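Local coordinates for protein putative glucoamylase (Bacteroides uniformis, PDB 4GL3) that probably hydrolyses glycosidic bonds, as a putative glucoamylase of the six-hairpin glycosidase clan, at residues 95-100 with 178-183; 122-127 with 188-193. One frame throughout, in Å; residues are numbered along the deposited sequence.

Contact 1 (95-100 with 178-183)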
ATOM      1  N   ASP A  95       3.582  -5.499 -21.335  1.00 25.30           N
ATOM      2  CA  ASP A  95       3.984  -6.818 -20.860  1.00 21.24           C
ATOM      3  C   ASP A  95       3.188  -7.306 -19.664  1.00 21.40           C
ATOM      4  O   ASP A  95       2.975  -6.564 -18.661  1.00 20.89           O
ATOM      5  CB  ASP A  95       5.467  -6.831 -20.510  1.00 24.60           C
ATOM      6  CG  ASP A  95       6.367  -6.762 -21.734  1.00 28.43           C
ATOM      7  OD1 ASP A  95       5.950  -7.181 -22.830  1.00 29.37           O
ATOM      8  OD2 ASP A  95       7.501  -6.270 -21.602  1.00 25.46           O
ATOM      9  N   SER A  96       2.787  -8.571 -19.765  1.00 19.55           N
ATOM     10  CA  SER A  96       2.146  -9.292 -18.685  1.00 20.83           C
ATOM     11  C   SER A  96       2.461 -10.788 -18.780  1.00 20.30           C
ATOM     12  O   SER A  96       2.816 -11.295 -19.849  1.00 19.57           O
ATOM     13  CB  SER A  96       0.615  -9.078 -18.677  1.00 20.35           C
ATOM     14  OG  SER A  96      -0.055  -9.542 -19.843  1.00 22.37           O
ATOM     15  N   TYR A  97       2.315 -11.470 -17.651  1.00 19.44           N
ATOM     16  CA  TYR A  97       2.707 -12.862 -17.486  1.00 20.08           C
ATOM     17  C   TYR A  97       1.642 -13.537 -16.638  1.00 19.92           C
ATOM     18  O   TYR A  97       1.517 -13.245 -15.493  1.00 20.79           O
ATOM     19  CB  TYR A  97       4.116 -13.008 -16.873  1.00 19.45           C
ATOM     20  CG  TYR A  97       5.104 -12.012 -17.458  1.00 20.20           C
ATOM     21  CD1 TYR A  97       5.201 -10.715 -16.926  1.00 24.38           C
ATOM     22  CD2 TYR A  97       5.931 -12.358 -18.530  1.00 20.31           C
ATOM     23  CE1 TYR A  97       6.090  -9.791 -17.473  1.00 22.53           C
ATOM     24  CE2 TYR A  97       6.826 -11.438 -19.102  1.00 20.28           C
ATOM     25  CZ  TYR A  97       6.909 -10.156 -18.547  1.00 20.72           C
ATOM     26  OH  TYR A  97       7.714  -9.208 -19.112  1.00 21.12           O
ATOM     27  N   HIS A  98       0.868 -14.429 -17.254  1.00 19.48           N
ATOM     28  CA  HIS A  98      -0.205 -15.154 -16.567  1.00 19.21           C
ATOM     29  C   HIS A  98      -1.183 -14.176 -15.882  1.00 25.06           C
ATOM     30  O   HIS A  98      -1.650 -14.418 -14.781  1.00 22.49           O
ATOM     31  CB  HIS A  98       0.354 -16.201 -15.621  1.00 20.81           C
ATOM     32  CG  HIS A  98       0.973 -17.388 -16.329  1.00 19.41           C
ATOM     33  ND1 HIS A  98       0.244 -18.499 -16.684  1.00 22.06           N
ATOM     34  CD2 HIS A  98       2.262 -17.650 -16.687  1.00 18.28           C
ATOM     35  CE1 HIS A  98       1.045 -19.373 -17.291  1.00 21.97           C
ATOM     36  NE2 HIS A  98       2.271 -18.875 -17.309  1.00 21.60           N
ATOM     37  N   GLY A  99      -1.457 -13.078 -16.571  1.00 22.77           N
ATOM     38  CA  GLY A  99      -2.332 -12.011 -16.117  1.00 19.61           C
ATOM     39  C   GLY A  99      -1.716 -10.995 -15.167  1.00 22.88           C
ATOM     40  O   GLY A  99      -2.397 -10.035 -14.769  1.00 25.55           O
HETATM   41  N   MSE A 100      -0.460 -11.202 -14.772  1.00 20.67           N
HETATM   42  CA  MSE A 100       0.177 -10.339 -13.792  1.00 19.77           C
HETATM   43  C   MSE A 100       1.142  -9.424 -14.512  1.00 21.61           C
HETATM   44  O   MSE A 100       1.642  -9.757 -15.609  1.00 24.64           O
HETATM   45  CB  MSE A 100       0.916 -11.139 -12.744  1.00 17.94           C
HETATM   46  CG  MSE A 100       0.116 -12.258 -12.076  1.00 19.91           C
HETATM   47 SE   MSE A 100      -1.355 -11.482 -11.025  0.75 18.75          SE
HETATM   48  CE  MSE A 100      -2.070 -13.146 -10.385  1.00 22.82           C
ATOM     49  N   TRP A 178       7.337 -14.956 -10.911  1.00 20.61           N
ATOM     50  CA  TRP A 178       7.585 -15.935 -11.985  1.00 20.78           C
ATOM     51  C   TRP A 178       8.127 -15.213 -13.204  1.00 21.82           C
ATOM     52  O   TRP A 178       7.714 -14.076 -13.514  1.00 19.22           O
ATOM     53  CB  TRP A 178       6.328 -16.703 -12.395  1.00 20.67           C
ATOM     54  CG  TRP A 178       6.600 -17.662 -13.485  1.00 19.28           C
ATOM     55  CD1 TRP A 178       7.080 -18.937 -13.336  1.00 20.96           C
ATOM     56  CD2 TRP A 178       6.448 -17.457 -14.912  1.00 18.95           C
ATOM     57  NE1 TRP A 178       7.241 -19.514 -14.552  1.00 18.22           N
ATOM     58  CE2 TRP A 178       6.840 -18.645 -15.538  1.00 19.85           C
ATOM     59  CE3 TRP A 178       6.011 -16.400 -15.693  1.00 19.57           C
ATOM     60  CZ2 TRP A 178       6.838 -18.809 -16.964  1.00 17.60           C
ATOM     61  CZ3 TRP A 178       6.004 -16.544 -17.112  1.00 19.04           C
ATOM     62  CH2 TRP A 178       6.447 -17.756 -17.716  1.00 18.67           C
ATOM     63  N   SER A 179       9.065 -15.873 -13.882  1.00 18.89           N
ATOM     64  CA  SER A 179       9.758 -15.299 -15.019  1.00 21.69           C
ATOM     65  C   SER A 179       9.818 -16.233 -16.225  1.00 19.42           C
ATOM     66  O   SER A 179      10.035 -17.421 -16.073  1.00 19.99           O
ATOM     67  CB  SER A 179      11.199 -14.954 -14.619  1.00 21.18           C
ATOM     68  OG  SER A 179      11.970 -14.640 -15.772  1.00 23.89           O
ATOM     69  N   PRO A 180       9.612 -15.694 -17.433  1.00 20.82           N
ATOM     70  CA  PRO A 180       9.782 -16.495 -18.623  1.00 20.78           C
ATOM     71  C   PRO A 180      11.221 -16.922 -18.838  1.00 21.21           C
ATOM     72  O   PRO A 180      11.455 -17.925 -19.520  1.00 25.96           O
ATOM     73  CB  PRO A 180       9.322 -15.566 -19.753  1.00 23.38           C
ATOM     74  CG  PRO A 180       9.476 -14.177 -19.214  1.00 27.45           C
ATOM     75  CD  PRO A 180       9.216 -14.311 -17.741  1.00 20.18           C
ATOM     76  N   ASN A 181      12.165 -16.181 -18.257  1.00 19.17           N
ATOM     77  CA  ASN A 181      13.599 -16.433 -18.467  1.00 20.68           C
ATOM     78  C   ASN A 181      14.247 -17.214 -17.311  1.00 21.82           C
ATOM     79  O   ASN A 181      15.232 -17.886 -17.499  1.00 18.99           O
ATOM     80  CB  ASN A 181      14.375 -15.107 -18.664  1.00 20.95           C
ATOM     81  CG  ASN A 181      13.862 -14.308 -19.846  1.00 26.51           C
ATOM     82  OD1 ASN A 181      13.557 -13.123 -19.718  1.00 28.85           O
ATOM     83  ND2 ASN A 181      13.718 -14.953 -20.947  1.00 16.63           N
ATOM     84  N   ASN A 182      13.669 -17.111 -16.116  1.00 19.93           N
ATOM     85  CA  ASN A 182      14.257 -17.715 -14.910  1.00 21.35           C
ATOM     86  C   ASN A 182      13.285 -18.608 -14.159  1.00 23.31           C
ATOM     87  O   ASN A 182      13.589 -19.068 -13.059  1.00 20.91           O
ATOM     88  CB  ASN A 182      14.710 -16.557 -14.006  1.00 19.28           C
ATOM     89  CG  ASN A 182      15.751 -15.702 -14.682  1.00 19.46           C
ATOM     90  OD1 ASN A 182      16.860 -16.169 -14.966  1.00 19.97           O
ATOM     91  ND2 ASN A 182      15.409 -14.481 -14.983  1.00 19.09           N
ATOM     92  N   GLY A 183      12.098 -18.829 -14.732  1.00 21.14           N
ATOM     93  CA  GLY A 183      11.096 -19.683 -14.130  1.00 19.44           C
ATOM     94  C   GLY A 183      10.839 -19.312 -12.674  1.00 19.11           C
ATOM     95  O   GLY A 183      10.570 -18.150 -12.363  1.00 20.31           O
TER

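Contact 2 (122-127 with 188-193)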
ATOM      1  N   ALA A 122       6.594 -11.568 -13.779  1.00 20.57           N
ATOM      2  CA  ALA A 122       5.506 -11.257 -12.884  1.00 22.59           C
ATOM      3  C   ALA A 122       6.029 -10.986 -11.456  1.00 21.91           C
ATOM      4  O   ALA A 122       6.962 -11.658 -10.963  1.00 18.52           O
ATOM      5  CB  ALA A 122       4.463 -12.394 -12.849  1.00 17.04           C
ATOM      6  N   ASP A 123       5.403  -9.980 -10.838  1.00 21.45           N
ATOM      7  CA  ASP A 123       5.472  -9.724  -9.383  1.00 20.23           C
ATOM      8  C   ASP A 123       4.045  -9.684  -8.883  1.00 19.27           C
ATOM      9  O   ASP A 123       3.255  -8.728  -9.197  1.00 19.59           O
ATOM     10  CB  ASP A 123       6.205  -8.415  -9.096  1.00 22.50           C
ATOM     11  CG  ASP A 123       6.321  -8.115  -7.616  1.00 23.06           C
ATOM     12  OD1 ASP A 123       5.342  -8.401  -6.861  1.00 20.61           O
ATOM     13  OD2 ASP A 123       7.410  -7.674  -7.206  1.00 25.66           O
ATOM     14  N   ILE A 124       3.622 -10.737  -8.183  1.00 21.53           N
ATOM     15  CA  ILE A 124       2.211 -10.808  -7.855  1.00 20.01           C
ATOM     16  C   ILE A 124       1.806  -9.973  -6.652  1.00 22.96           C
ATOM     17  O   ILE A 124       0.587  -9.745  -6.451  1.00 18.55           O
ATOM     18  CB  ILE A 124       1.642 -12.245  -7.712  1.00 23.71           C
ATOM     19  CG1 ILE A 124       2.115 -12.939  -6.436  1.00 22.46           C
ATOM     20  CG2 ILE A 124       1.998 -13.071  -8.954  1.00 23.56           C
ATOM     21  CD1 ILE A 124       1.323 -14.251  -6.226  1.00 23.39           C
ATOM     22  N   VAL A 125       2.780  -9.546  -5.841  1.00 20.59           N
ATOM     23  CA  VAL A 125       2.469  -8.666  -4.703  1.00 20.27           C
ATOM     24  C   VAL A 125       2.163  -7.281  -5.283  1.00 21.26           C
ATOM     25  O   VAL A 125       1.129  -6.692  -4.996  1.00 22.44           O
ATOM     26  CB  VAL A 125       3.608  -8.611  -3.659  1.00 22.96           C
ATOM     27  CG1 VAL A 125       3.290  -7.518  -2.615  1.00 19.37           C
ATOM     28  CG2 VAL A 125       3.818 -10.010  -3.012  1.00 18.95           C
ATOM     29  N   GLU A 126       3.023  -6.800  -6.173  1.00 20.14           N
ATOM     30  CA  GLU A 126       2.777  -5.508  -6.829  1.00 20.11           C
ATOM     31  C   GLU A 126       1.465  -5.591  -7.620  1.00 21.99           C
ATOM     32  O   GLU A 126       0.630  -4.668  -7.627  1.00 20.15           O
ATOM     33  CB  GLU A 126       3.932  -5.147  -7.756  1.00 22.25           C
ATOM     34  CG  GLU A 126       5.262  -5.020  -7.039  1.00 22.54           C
ATOM     35  CD  GLU A 126       5.386  -3.755  -6.218  1.00 32.79           C
ATOM     36  OE1 GLU A 126       4.848  -2.714  -6.689  1.00 34.18           O
ATOM     37  OE2 GLU A 126       6.038  -3.812  -5.149  1.00 37.18           O
ATOM     38  N   SER A 127       1.235  -6.720  -8.262  1.00 16.82           N
ATOM     39  CA  SER A 127       0.009  -6.820  -9.081  1.00 20.57           C
ATOM     40  C   SER A 127      -1.236  -6.845  -8.189  1.00 19.93           C
ATOM     41  O   SER A 127      -2.276  -6.316  -8.561  1.00 21.90           O
ATOM     42  CB  SER A 127       0.033  -8.088  -9.955  1.00 23.67           C
ATOM     43  OG  SER A 127       0.990  -7.962 -10.989  1.00 22.76           O
ATOM     44  N   HIS A 188      10.568 -17.322  -3.754  1.00 22.60           N
ATOM     45  CA  HIS A 188      10.261 -16.512  -2.559  1.00 23.01           C
ATOM     46  C   HIS A 188       8.802 -16.824  -2.145  1.00 23.96           C
ATOM     47  O   HIS A 188       7.864 -16.333  -2.744  1.00 21.37           O
ATOM     48  CB  HIS A 188      10.481 -15.046  -2.918  1.00 27.67           C
ATOM     49  CG  HIS A 188      10.463 -14.093  -1.767  1.00 33.92           C
ATOM     50  ND1 HIS A 188       9.710 -14.289  -0.634  1.00 43.20           N
ATOM     51  CD2 HIS A 188      11.046 -12.883  -1.617  1.00 49.00           C
ATOM     52  CE1 HIS A 188       9.870 -13.268   0.186  1.00 29.87           C
ATOM     53  NE2 HIS A 188      10.674 -12.399  -0.388  1.00 46.36           N
ATOM     54  N   GLN A 189       8.629 -17.694  -1.150  1.00 21.44           N
ATOM     55  CA  GLN A 189       7.302 -18.005  -0.629  1.00 21.90           C
ATOM     56  C   GLN A 189       6.731 -16.786   0.113  1.00 21.80           C
ATOM     57  O   GLN A 189       7.465 -16.088   0.833  1.00 20.94           O
ATOM     58  CB  GLN A 189       7.401 -19.177   0.322  1.00 23.30           C
ATOM     59  CG  GLN A 189       7.755 -20.519  -0.290  1.00 25.70           C
ATOM     60  CD  GLN A 189       7.862 -21.633   0.770  1.00 35.52           C
ATOM     61  OE1 GLN A 189       7.231 -21.572   1.809  1.00 32.70           O
ATOM     62  NE2 GLN A 189       8.698 -22.607   0.520  1.00 42.15           N
ATOM     63  N   ILE A 190       5.458 -16.498  -0.086  1.00 22.09           N
ATOM     64  CA  ILE A 190       4.830 -15.364   0.603  1.00 22.69           C
ATOM     65  C   ILE A 190       4.313 -15.898   1.940  1.00 23.89           C
ATOM     66  O   ILE A 190       3.302 -16.626   2.003  1.00 23.79           O
ATOM     67  CB  ILE A 190       3.681 -14.757  -0.231  1.00 20.15           C
ATOM     68  CG1 ILE A 190       4.209 -14.329  -1.623  1.00 22.24           C
ATOM     69  CG2 ILE A 190       3.000 -13.563   0.517  1.00 18.05           C
ATOM     70  CD1 ILE A 190       3.141 -13.815  -2.574  1.00 19.58           C
ATOM     71  N   LYS A 191       5.023 -15.549   2.999  1.00 21.09           N
ATOM     72  CA  LYS A 191       4.760 -16.070   4.339  1.00 25.66           C
ATOM     73  C   LYS A 191       4.360 -14.892   5.225  1.00 24.00           C
ATOM     74  O   LYS A 191       4.894 -13.805   5.074  1.00 23.52           O
ATOM     75  CB  LYS A 191       6.022 -16.691   4.935  1.00 33.34           C
ATOM     76  CG  LYS A 191       6.600 -17.842   4.165  1.00 34.22           C
ATOM     77  CD  LYS A 191       5.713 -19.089   4.058  1.00 38.03           C
ATOM     78  CE  LYS A 191       5.722 -19.963   5.271  1.00 33.98           C
ATOM     79  NZ  LYS A 191       4.813 -21.162   5.144  1.00 25.56           N
ATOM     80  N   GLY A 192       3.380 -15.100   6.086  1.00 24.76           N
ATOM     81  CA  GLY A 192       2.860 -14.019   6.958  1.00 27.57           C
ATOM     82  C   GLY A 192       3.698 -13.794   8.204  1.00 26.18           C
ATOM     83  O   GLY A 192       4.542 -14.607   8.506  1.00 27.02           O
ATOM     84  N   HIS A 193       3.474 -12.720   8.971  1.00 29.75           N
ATOM     85  CA  HIS A 193       2.499 -11.657   8.683  1.00 27.30           C
ATOM     86  C   HIS A 193       3.283 -10.405   8.299  1.00 27.06           C
ATOM     87  O   HIS A 193       3.928  -9.780   9.143  1.00 27.83           O
ATOM     88  CB  HIS A 193       1.587 -11.329   9.876  1.00 31.29           C
ATOM     89  CG  HIS A 193       0.573 -10.271   9.554  1.00 27.10           C
ATOM     90  ND1 HIS A 193      -0.636 -10.560   8.960  1.00 29.91           N
ATOM     91  CD2 HIS A 193       0.627  -8.922   9.669  1.00 30.09           C
ATOM     92  CE1 HIS A 193      -1.286  -9.434   8.725  1.00 32.65           C
ATOM     93  NE2 HIS A 193      -0.552  -8.426   9.169  1.00 31.16           N
TER

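Contact 1 (95-100 with 178-183)
The turn that carries Y97 and H98, in the loop after helix 75-90, meets W178 and P180 at the end of strand 177-178 and in the loop that follows it. The backbones stay apart, with 7.9 Å between the CA atoms of Y97 and S179, and no hydrogen bond joins the segments. Residues 97-100 form a type I' beta turn, closed by Y97 N to M100 O and M100 N to Y97 O, with H98 and G99 both at positive phi. In 178-183, S179 OG accepts from N181 N and N182 N, an ST turn and ST motif that curl the chain beyond W178; D120 also bonds this hydroxyl.

Side chains alone bridge the gap. W178 holds CG anti to its backbone N (chi1 179°), which extends the indole toward the turn. The H98 imidazole drives its CD2 edge onto one face of the W178 six-membered ring in a T-shaped pair, planes at 89° and centroids 5.2 Å apart. H98 ND1 is tied to E163, which limits rotation of the ring. At the indole rim, Y97 CB lies 4.0 Å from W178 CZ3. Farther along the tyrosine, Y97 CE2 meets P180 CG at 3.8 Å, the two side chains crossing at about a right angle, while its OH bonds T112. Replacing Y97 by an alanine is likely to strip P180 of the ring it packs on and to leave T112 without the phenol hydroxyl. The chemistry is thus apolar and aromatic between two surface loops, with the polar ends of Y97 and H98 anchored outside both segments.

Contact 2 (122-127 with 188-193)
I190 rests its CD1 methyl against both I124 and V125, the first two residues of helix 124-140, and all the closest approaches run through this one carbon. V125 CG2 is the nearest partner of I190 CD1 at 3.9 Å, the two side chains sliding past one another in opposite directions. I124 meets the same methyl obliquely, I124 CG1 and CD1 each lying 4.1 Å from I190 CD1. The torsions explain the reach: I190 carries CG1 anti to its carbonyl carbon (chi1 -57°) and continues extended, whereas I124 holds CG1 between its backbone N and carbonyl carbon (chi1 72°), which brings its outer branch to the I190 methyl. V199 of helix 197-205 touches all three side chains, and F167 and W176 add to the apolar surroundings.

Polar bonds fix the helix start that presents I124 and V125. D123 is the N-cap: its OD1 accepts from E126 N at 2.9 Å in a nearly straight bond (177°), arriving from above the carboxylate plane, and more weakly from V125 N. D123 O is gripped twice by S127, whose N and OG come from opposite faces of the carbonyl plane. The side chain of V125 is about 4 Å from a bound Tris molecule, probably from the crystallisation liquor, which E126 OE2 hydrogen-bonds. The arrangement is an N-capped start of helix 124-140 packed on the loop before helix 197-205, in what is probably the helical toroid of six-hairpin glycosidases, with the Tris perhaps marking a pocket.

Contacts 1 and 2 lie on the same side of the chain's centre, about 14 Å apart between their centres, the first at the surface and the second buried. Their segments alternate along the chain, in the order 95-100, 122-127, 178-183 and 188-193. The two-stranded antiparallel sheet pairs 122-123 with 177-178, so that each contact holds part of it. The two sites touch directly: Y97 CD1 packs on A122 N at 3.5 Å, and M100 CG on I124 CG2 at 3.7 Å. The packing thus passes from the surface turns by way of this sheet to the start of helix 124-140, near which a Tris molecule, probably from the crystallisation liquor, is bound.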